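PDB 1M22: peptide amidase from Stenotrophomonas maltophilia, which probably hydrolyses amide bonds as a member of the amidase signature family of serine hydrolases. Local coordinates for residues L326-K331 with L380-Y385; S347-I352 with E373-A378. One frame throughout, in Å; residues are numbered along the deposited sequence.

Helix 319-340 takes part in interaction 1 and also touches both segments of interaction 2. Interaction 1 packs it against the turn and first residues of helix 383-407; interaction 2, nested inside the loop that interaction 1 closes, joins the start of helix 348-357 to the end of helix 369-375. Their centres are about 12 Å apart. Lys331 bridges them, its NZ lying 2.8 Å from Asp375 O in a probable hydrogen bond, while Leu327 packs its CD1 3.4 Å from Glu373 CD. The contact centres lie about 24 and 26 Å from the centre of the chain, away from the catalytic Lys86, Ser165 and Ser189; a bound buffer molecule (HEPES) comes within about 3 Å of the side chain of Leu380.

Interaction 1: L326-K331 with L380-Y385; sequences LLYEFK and LADPAY
Glu329 OE2 is gripped by two hydroxyls, those of Tyr385 and of Ser220. The tyrosine bond is short, 2.6 Å from Tyr385 OH to Glu329 OE2, and it meets the oxygen on its anti side, 23° out of the carboxylate plane. Since OE1 of the same group takes a hydrogen bond from Ser218 OG, both oxygens of this buried carboxylate are satisfied, and its rotation is probably fixed. The Glu329 chain runs extended beyond CG, long enough to bring the acid from the flank of its helix to the edge of the Tyr385 ring. A weak bond from Arg389 also reaches Tyr385 OH and may help to balance the negative charge.

Beside this polar pair the two tyrosines slide past each other in opposite directions. Their planes are nearly parallel, but the rings are slid so far apart that they barely overlap. What lies over the Tyr328 face is instead Tyr385 CB, a CH-pi contact 3.7 Å from the centroid. In return, Tyr328 CB packs 3.5 Å from Tyr385 CD1. These rings join the middle of helix 319-340 to the first turn of helix 383-407, two elements of the helical region outside the central mixed sheet.

That second helix is N-capped by Asp382, whose OD1 accepts from Ala384 N at 2.9 Å. Its OD2 lies 3.0 Å from Tyr328 OH, a weak hydrogen bond that is not settled, since the hydroxyl has another acceptor within reach. An aspartate suits the position because its short carboxylate can cap the helix and still bring its other oxygen near the tyrosine hydroxyl. On the Tyr385 ring, Leu380 CD2 rests above one face, offset toward the rim, and also touches Tyr328 CB.

Interaction 2: S347-I352 with E373-A378; sequences SLADLI and EADATA
Two helix ends meet here: the N-terminal turn of helix 348-357 and the last turn of helix 369-375. Asp375, the residue most covered in the contact, slides its side chain past that of Leu348 in the opposite direction. A chi1 of -166° turns its CG away from the backbone N and carries the carboxylate toward the start of the other helix. There OD1 passes 3.6 Å from Leu348 CB, but no direct hydrogen bond spans the gap. A water makes the link instead, accepting from Ala349 N and donating to Asp375 OD1 over 2.6 Å. The acid thus reaches a first-turn amide through solvent, and the partial positive charge of that helix end would be expected to favour its negative charge.

Next to the water bridge the contact turns apolar. Leu348 CD2 lies 3.8 Å from Ala374 CB and closes on the Asp375 backbone, so the small alanine leaves room for the branched leucine. Ile352, one turn further along its helix, reaches with CD1 to Asp375 CB at 3.8 Å, and this methylene touches both aliphatic chains, which approach it from directions roughly at right angles. Leu371 of helix 369-375 touches both Leu348 and Ile352, extending this hydrophobic face.

Ser347 is the N-cap residue of helix 348-357, its OG accepting from Asp350 N at 3.1 Å, a role that suits its short side chain. In 373-378, Thr377 OG1 donates to Ala374 O across 2.7 Å, in the carbonyl plane, and Thr377 N uses the same oxygen. The start of helix 348-357 thereby packs on the last turn of helix 369-375, among the helices that cover the central mixed sheet of this amidase fold.

Interaction 1: L326-K331 with L380-Y385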
ATOM      1  N   LEU A 326      -0.653  -7.812 -17.417  1.00  7.97           N
ATOM      2  CA  LEU A 326      -0.549  -6.421 -16.989  1.00  8.27           C
ATOM      3  C   LEU A 326      -0.568  -5.456 -18.175  1.00  8.60           C
ATOM      4  O   LEU A 326      -1.214  -4.414 -18.118  1.00  8.73           O
ATOM      5  CB  LEU A 326       0.725  -6.199 -16.165  1.00 10.34           C
ATOM      6  CG  LEU A 326       0.804  -6.910 -14.811  1.00 10.41           C
ATOM      7  CD1 LEU A 326       2.116  -6.558 -14.127  1.00 11.37           C
ATOM      8  CD2 LEU A 326      -0.371  -6.499 -13.942  1.00 11.55           C
ATOM      9  N   LEU A 327       0.139  -5.803 -19.247  1.00  8.46           N
ATOM     10  CA  LEU A 327       0.175  -4.947 -20.427  1.00  9.27           C
ATOM     11  C   LEU A 327      -1.217  -4.788 -21.033  1.00  8.30           C
ATOM     12  O   LEU A 327      -1.648  -3.677 -21.329  1.00  9.41           O
ATOM     13  CB  LEU A 327       1.139  -5.524 -21.470  1.00  9.90           C
ATOM     14  CG  LEU A 327       2.628  -5.467 -21.116  1.00 10.74           C
ATOM     15  CD1 LEU A 327       3.421  -6.335 -22.079  1.00 13.20           C
ATOM     16  CD2 LEU A 327       3.113  -4.026 -21.164  1.00 11.30           C
ATOM     17  N   TYR A 328      -1.923  -5.901 -21.205  1.00  7.90           N
ATOM     18  CA  TYR A 328      -3.262  -5.856 -21.776  1.00  7.47           C
ATOM     19  C   TYR A 328      -4.253  -5.117 -20.887  1.00  8.48           C
ATOM     20  O   TYR A 328      -5.016  -4.273 -21.355  1.00  9.56           O
ATOM     21  CB  TYR A 328      -3.795  -7.271 -22.025  1.00  9.97           C
ATOM     22  CG  TYR A 328      -3.286  -7.930 -23.288  1.00 10.41           C
ATOM     23  CD1 TYR A 328      -1.993  -8.440 -23.361  1.00 11.97           C
ATOM     24  CD2 TYR A 328      -4.112  -8.059 -24.404  1.00 12.34           C
ATOM     25  CE1 TYR A 328      -1.531  -9.072 -24.519  1.00 14.74           C
ATOM     26  CE2 TYR A 328      -3.662  -8.687 -25.565  1.00 13.97           C
ATOM     27  CZ  TYR A 328      -2.374  -9.191 -25.613  1.00 14.98           C
ATOM     28  OH  TYR A 328      -1.926  -9.825 -26.751  1.00 20.97           O
ATOM     29  N   GLU A 329      -4.242  -5.436 -19.598  1.00  8.24           N
ATOM     30  CA  GLU A 329      -5.174  -4.804 -18.682  1.00  8.49           C
ATOM     31  C   GLU A 329      -4.877  -3.328 -18.453  1.00  7.23           C
ATOM     32  O   GLU A 329      -5.793  -2.543 -18.215  1.00  9.37           O
ATOM     33  CB  GLU A 329      -5.206  -5.582 -17.362  1.00  7.95           C
ATOM     34  CG  GLU A 329      -5.756  -6.996 -17.544  1.00  8.88           C
ATOM     35  CD  GLU A 329      -5.933  -7.757 -16.247  1.00  9.61           C
ATOM     36  OE1 GLU A 329      -5.757  -7.155 -15.162  1.00 10.00           O
ATOM     37  OE2 GLU A 329      -6.256  -8.963 -16.312  1.00 10.21           O
ATOM     38  N   PHE A 330      -3.608  -2.941 -18.538  1.00  7.66           N
ATOM     39  CA  PHE A 330      -3.249  -1.540 -18.346  1.00  8.13           C
ATOM     40  C   PHE A 330      -3.855  -0.676 -19.452  1.00  7.61           C
ATOM     41  O   PHE A 330      -4.455   0.359 -19.177  1.00  8.99           O
ATOM     42  CB  PHE A 330      -1.726  -1.366 -18.329  1.00  7.93           C
ATOM     43  CG  PHE A 330      -1.277   0.070 -18.238  1.00  9.34           C
ATOM     44  CD1 PHE A 330      -1.505   0.821 -17.086  1.00  9.79           C
ATOM     45  CD2 PHE A 330      -0.639   0.678 -19.315  1.00 10.34           C
ATOM     46  CE1 PHE A 330      -1.106   2.156 -17.011  1.00 11.09           C
ATOM     47  CE2 PHE A 330      -0.236   2.009 -19.254  1.00 10.44           C
ATOM     48  CZ  PHE A 330      -0.469   2.752 -18.100  1.00  9.63           C
ATOM     49  N   LYS A 331      -3.710  -1.097 -20.705  1.00  9.15           N
ATOM     50  CA  LYS A 331      -4.278  -0.304 -21.787  1.00  9.11           C
ATOM     51  C   LYS A 331      -5.796  -0.225 -21.656  1.00  8.56           C
ATOM     52  O   LYS A 331      -6.376   0.859 -21.702  1.00 10.06           O
ATOM     53  CB  LYS A 331      -3.925  -0.885 -23.157  1.00 10.39           C
ATOM     54  CG  LYS A 331      -4.491  -0.049 -24.297  1.00 10.35           C
ATOM     55  CD  LYS A 331      -4.180  -0.639 -25.660  1.00 11.94           C
ATOM     56  CE  LYS A 331      -4.699   0.268 -26.763  1.00 14.10           C
ATOM     57  NZ  LYS A 331      -4.368  -0.264 -28.114  1.00 17.81           N
ATOM     58  N   LEU A 380      -8.601  -7.412 -24.800  1.00 15.20           N
ATOM     59  CA  LEU A 380      -8.920  -8.460 -23.839  1.00 15.74           C
ATOM     60  C   LEU A 380      -9.521  -9.742 -24.418  1.00 16.05           C
ATOM     61  O   LEU A 380      -9.708 -10.720 -23.695  1.00 17.07           O
ATOM     62  CB  LEU A 380      -9.840  -7.892 -22.756  1.00 16.04           C
ATOM     63  CG  LEU A 380      -9.282  -6.661 -22.031  1.00 16.45           C
ATOM     64  CD1 LEU A 380     -10.257  -6.203 -20.967  1.00 17.23           C
ATOM     65  CD2 LEU A 380      -7.936  -6.992 -21.402  1.00 16.62           C
ATOM     66  N   ALA A 381      -9.816  -9.744 -25.715  1.00 17.12           N
ATOM     67  CA  ALA A 381     -10.384 -10.923 -26.360  1.00 17.07           C
ATOM     68  C   ALA A 381      -9.286 -11.808 -26.948  1.00 17.55           C
ATOM     69  O   ALA A 381      -9.551 -12.917 -27.415  1.00 18.75           O
ATOM     70  CB  ALA A 381     -11.362 -10.504 -27.456  1.00 19.04           C
ATOM     71  N   ASP A 382      -8.053 -11.312 -26.916  1.00 16.57           N
ATOM     72  CA  ASP A 382      -6.909 -12.047 -27.442  1.00 17.63           C
ATOM     73  C   ASP A 382      -6.700 -13.337 -26.650  1.00 18.83           C
ATOM     74  O   ASP A 382      -6.547 -13.307 -25.429  1.00 15.20           O
ATOM     75  CB  ASP A 382      -5.649 -11.185 -27.350  1.00 19.03           C
ATOM     76  CG  ASP A 382      -4.491 -11.757 -28.140  1.00 23.45           C
ATOM     77  OD1 ASP A 382      -4.267 -12.984 -28.070  1.00 26.35           O
ATOM     78  OD2 ASP A 382      -3.798 -10.977 -28.825  1.00 27.14           O
ATOM     79  N   PRO A 383      -6.687 -14.490 -27.338  1.00 18.46           N
ATOM     80  CA  PRO A 383      -6.494 -15.785 -26.681  1.00 19.03           C
ATOM     81  C   PRO A 383      -5.238 -15.841 -25.812  1.00 18.33           C
ATOM     82  O   PRO A 383      -5.241 -16.458 -24.747  1.00 17.65           O
ATOM     83  CB  PRO A 383      -6.428 -16.759 -27.856  1.00 20.08           C
ATOM     84  CG  PRO A 383      -7.344 -16.123 -28.854  1.00 21.47           C
ATOM     85  CD  PRO A 383      -6.940 -14.670 -28.781  1.00 19.34           C
ATOM     86  N   ALA A 384      -4.169 -15.198 -26.271  1.00 17.02           N
ATOM     87  CA  ALA A 384      -2.910 -15.181 -25.532  1.00 16.51           C
ATOM     88  C   ALA A 384      -3.081 -14.494 -24.181  1.00 15.97           C
ATOM     89  O   ALA A 384      -2.496 -14.915 -23.181  1.00 14.67           O
ATOM     90  CB  ALA A 384      -1.833 -14.475 -26.346  1.00 19.28           C
ATOM     91  N   TYR A 385      -3.872 -13.427 -24.156  1.00 14.39           N
ATOM     92  CA  TYR A 385      -4.115 -12.707 -22.912  1.00 13.52           C
ATOM     93  C   TYR A 385      -4.965 -13.567 -21.987  1.00 12.95           C
ATOM     94  O   TYR A 385      -4.658 -13.714 -20.803  1.00 13.08           O
ATOM     95  CB  TYR A 385      -4.837 -11.383 -23.177  1.00 12.23           C
ATOM     96  CG  TYR A 385      -5.549 -10.853 -21.953  1.00 12.90           C
ATOM     97  CD1 TYR A 385      -4.834 -10.382 -20.850  1.00 12.28           C
ATOM     98  CD2 TYR A 385      -6.939 -10.892 -21.868  1.00 12.66           C
ATOM     99  CE1 TYR A 385      -5.490  -9.970 -19.689  1.00 11.74           C
ATOM    100  CE2 TYR A 385      -7.603 -10.488 -20.716  1.00 12.46           C
ATOM    101  CZ  TYR A 385      -6.874 -10.029 -19.629  1.00 11.46           C
ATOM    102  OH  TYR A 385      -7.544  -9.654 -18.488  1.00 13.66           O
TER

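Interaction 2: S347-I352 with E373-A378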
ATOM      1  N   SER A 347      -6.587   8.579 -24.531  1.00 16.19           N
ATOM      2  CA  SER A 347      -6.017   7.286 -24.878  1.00 15.50           C
ATOM      3  C   SER A 347      -4.588   7.150 -24.389  1.00 13.94           C
ATOM      4  O   SER A 347      -3.954   8.127 -23.990  1.00 14.23           O
ATOM      5  CB  SER A 347      -6.030   7.100 -26.393  1.00 14.40           C
ATOM      6  OG  SER A 347      -5.145   8.019 -27.007  1.00 15.33           O
ATOM      7  N   LEU A 348      -4.089   5.921 -24.427  1.00 12.86           N
ATOM      8  CA  LEU A 348      -2.723   5.654 -24.022  1.00 13.77           C
ATOM      9  C   LEU A 348      -1.809   6.328 -25.045  1.00 13.21           C
ATOM     10  O   LEU A 348      -0.737   6.820 -24.704  1.00 12.91           O
ATOM     11  CB  LEU A 348      -2.480   4.145 -23.971  1.00 14.23           C
ATOM     12  CG  LEU A 348      -1.096   3.651 -23.552  1.00 14.51           C
ATOM     13  CD1 LEU A 348      -0.598   4.407 -22.330  1.00 13.33           C
ATOM     14  CD2 LEU A 348      -1.177   2.159 -23.267  1.00 11.99           C
ATOM     15  N   ALA A 349      -2.251   6.365 -26.301  1.00 11.89           N
ATOM     16  CA  ALA A 349      -1.475   7.009 -27.355  1.00 13.05           C
ATOM     17  C   ALA A 349      -1.287   8.494 -27.035  1.00 12.50           C
ATOM     18  O   ALA A 349      -0.218   9.054 -27.282  1.00 14.13           O
ATOM     19  CB  ALA A 349      -2.175   6.842 -28.703  1.00 13.65           C
ATOM     20  N   ASP A 350      -2.322   9.130 -26.485  1.00 12.05           N
ATOM     21  CA  ASP A 350      -2.234  10.547 -26.124  1.00 12.95           C
ATOM     22  C   ASP A 350      -1.183  10.754 -25.041  1.00 11.07           C
ATOM     23  O   ASP A 350      -0.453  11.742 -25.056  1.00 13.29           O
ATOM     24  CB  ASP A 350      -3.570  11.082 -25.596  1.00 15.80           C
ATOM     25  CG  ASP A 350      -4.666  11.076 -26.638  1.00 19.05           C
ATOM     26  OD1 ASP A 350      -4.362  11.282 -27.831  1.00 19.80           O
ATOM     27  OD2 ASP A 350      -5.840  10.884 -26.254  1.00 20.94           O
ATOM     28  N   LEU A 351      -1.120   9.825 -24.090  1.00 11.39           N
ATOM     29  CA  LEU A 351      -0.149   9.924 -23.005  1.00 10.88           C
ATOM     30  C   LEU A 351       1.269   9.772 -23.547  1.00 10.05           C
ATOM     31  O   LEU A 351       2.169  10.531 -23.181  1.00 10.66           O
ATOM     32  CB  LEU A 351      -0.422   8.852 -21.943  1.00 10.91           C
ATOM     33  CG  LEU A 351       0.605   8.735 -20.811  1.00  9.98           C
ATOM     34  CD1 LEU A 351       0.738  10.063 -20.083  1.00 11.02           C
ATOM     35  CD2 LEU A 351       0.174   7.633 -19.852  1.00 10.00           C
ATOM     36  N   ILE A 352       1.461   8.786 -24.417  1.00 10.50           N
ATOM     37  CA  ILE A 352       2.766   8.547 -25.021  1.00 12.52           C
ATOM     38  C   ILE A 352       3.210   9.789 -25.791  1.00 11.89           C
ATOM     39  O   ILE A 352       4.370  10.197 -25.713  1.00 12.29           O
ATOM     40  CB  ILE A 352       2.710   7.327 -25.967  1.00 12.48           C
ATOM     41  CG1 ILE A 352       2.499   6.055 -25.138  1.00 13.84           C
ATOM     42  CG2 ILE A 352       3.992   7.236 -26.790  1.00 13.63           C
ATOM     43  CD1 ILE A 352       2.201   4.814 -25.956  1.00 13.51           C
ATOM     44  N   GLU A 373       4.670  -0.591 -25.092  1.00  8.23           N
ATOM     45  CA  GLU A 373       4.331  -1.993 -25.291  1.00  9.04           C
ATOM     46  C   GLU A 373       2.850  -2.246 -25.022  1.00  9.02           C
ATOM     47  O   GLU A 373       2.197  -2.988 -25.753  1.00 10.27           O
ATOM     48  CB  GLU A 373       5.189  -2.895 -24.400  1.00 12.33           C
ATOM     49  CG  GLU A 373       4.828  -4.368 -24.526  1.00 17.53           C
ATOM     50  CD  GLU A 373       5.942  -5.300 -24.088  1.00 21.05           C
ATOM     51  OE1 GLU A 373       6.652  -4.972 -23.115  1.00 22.98           O
ATOM     52  OE2 GLU A 373       6.095  -6.372 -24.714  1.00 21.02           O
ATOM     53  N   ALA A 374       2.314  -1.621 -23.977  1.00  8.62           N
ATOM     54  CA  ALA A 374       0.907  -1.799 -23.642  1.00  9.07           C
ATOM     55  C   ALA A 374      -0.014  -1.274 -24.745  1.00  9.09           C
ATOM     56  O   ALA A 374      -1.042  -1.876 -25.049  1.00  9.65           O
ATOM     57  CB  ALA A 374       0.590  -1.098 -22.321  1.00  9.58           C
ATOM     58  N   ASP A 375       0.360  -0.156 -25.358  1.00  8.81           N
ATOM     59  CA  ASP A 375      -0.473   0.423 -26.405  1.00 11.12           C
ATOM     60  C   ASP A 375      -0.608  -0.476 -27.630  1.00 11.60           C
ATOM     61  O   ASP A 375      -1.592  -0.382 -28.366  1.00 13.29           O
ATOM     62  CB  ASP A 375       0.078   1.786 -26.829  1.00 12.00           C
ATOM     63  CG  ASP A 375      -0.914   2.576 -27.656  1.00 15.04           C
ATOM     64  OD1 ASP A 375      -2.070   2.719 -27.206  1.00 16.30           O
ATOM     65  OD2 ASP A 375      -0.541   3.057 -28.748  1.00 18.92           O
ATOM     66  N   ALA A 376       0.366  -1.357 -27.832  1.00 10.83           N
ATOM     67  CA  ALA A 376       0.357  -2.258 -28.979  1.00 13.15           C
ATOM     68  C   ALA A 376      -0.408  -3.559 -28.750  1.00 15.11           C
ATOM     69  O   ALA A 376      -0.495  -4.390 -29.652  1.00 18.16           O
ATOM     70  CB  ALA A 376       1.791  -2.568 -29.403  1.00 12.96           C
ATOM     71  N   THR A 377      -0.956  -3.750 -27.551  1.00 13.28           N
ATOM     72  CA  THR A 377      -1.709  -4.971 -27.279  1.00 13.96           C
ATOM     73  C   THR A 377      -3.043  -4.931 -28.021  1.00 16.58           C
ATOM     74  O   THR A 377      -3.669  -3.879 -28.141  1.00 18.09           O
ATOM     75  CB  THR A 377      -1.949  -5.176 -25.762  1.00 12.75           C
ATOM     76  OG1 THR A 377      -2.646  -4.048 -25.215  1.00 12.22           O
ATOM     77  CG2 THR A 377      -0.623  -5.356 -25.042  1.00 13.54           C
ATOM     78  N   ALA A 378      -3.467  -6.087 -28.520  1.00 20.72           N
ATOM     79  CA  ALA A 378      -4.704  -6.200 -29.287  1.00 23.09           C
ATOM     80  C   ALA A 378      -5.967  -5.880 -28.498  1.00 24.08           C
ATOM     81  O   ALA A 378      -6.754  -5.018 -28.891  1.00 27.24           O
ATOM     82  CB  ALA A 378      -4.811  -7.597 -29.889  1.00 24.68           C
TER
HETATM   83  O   HOH W   1      -4.131   4.283 -27.426  1.00 15.26           O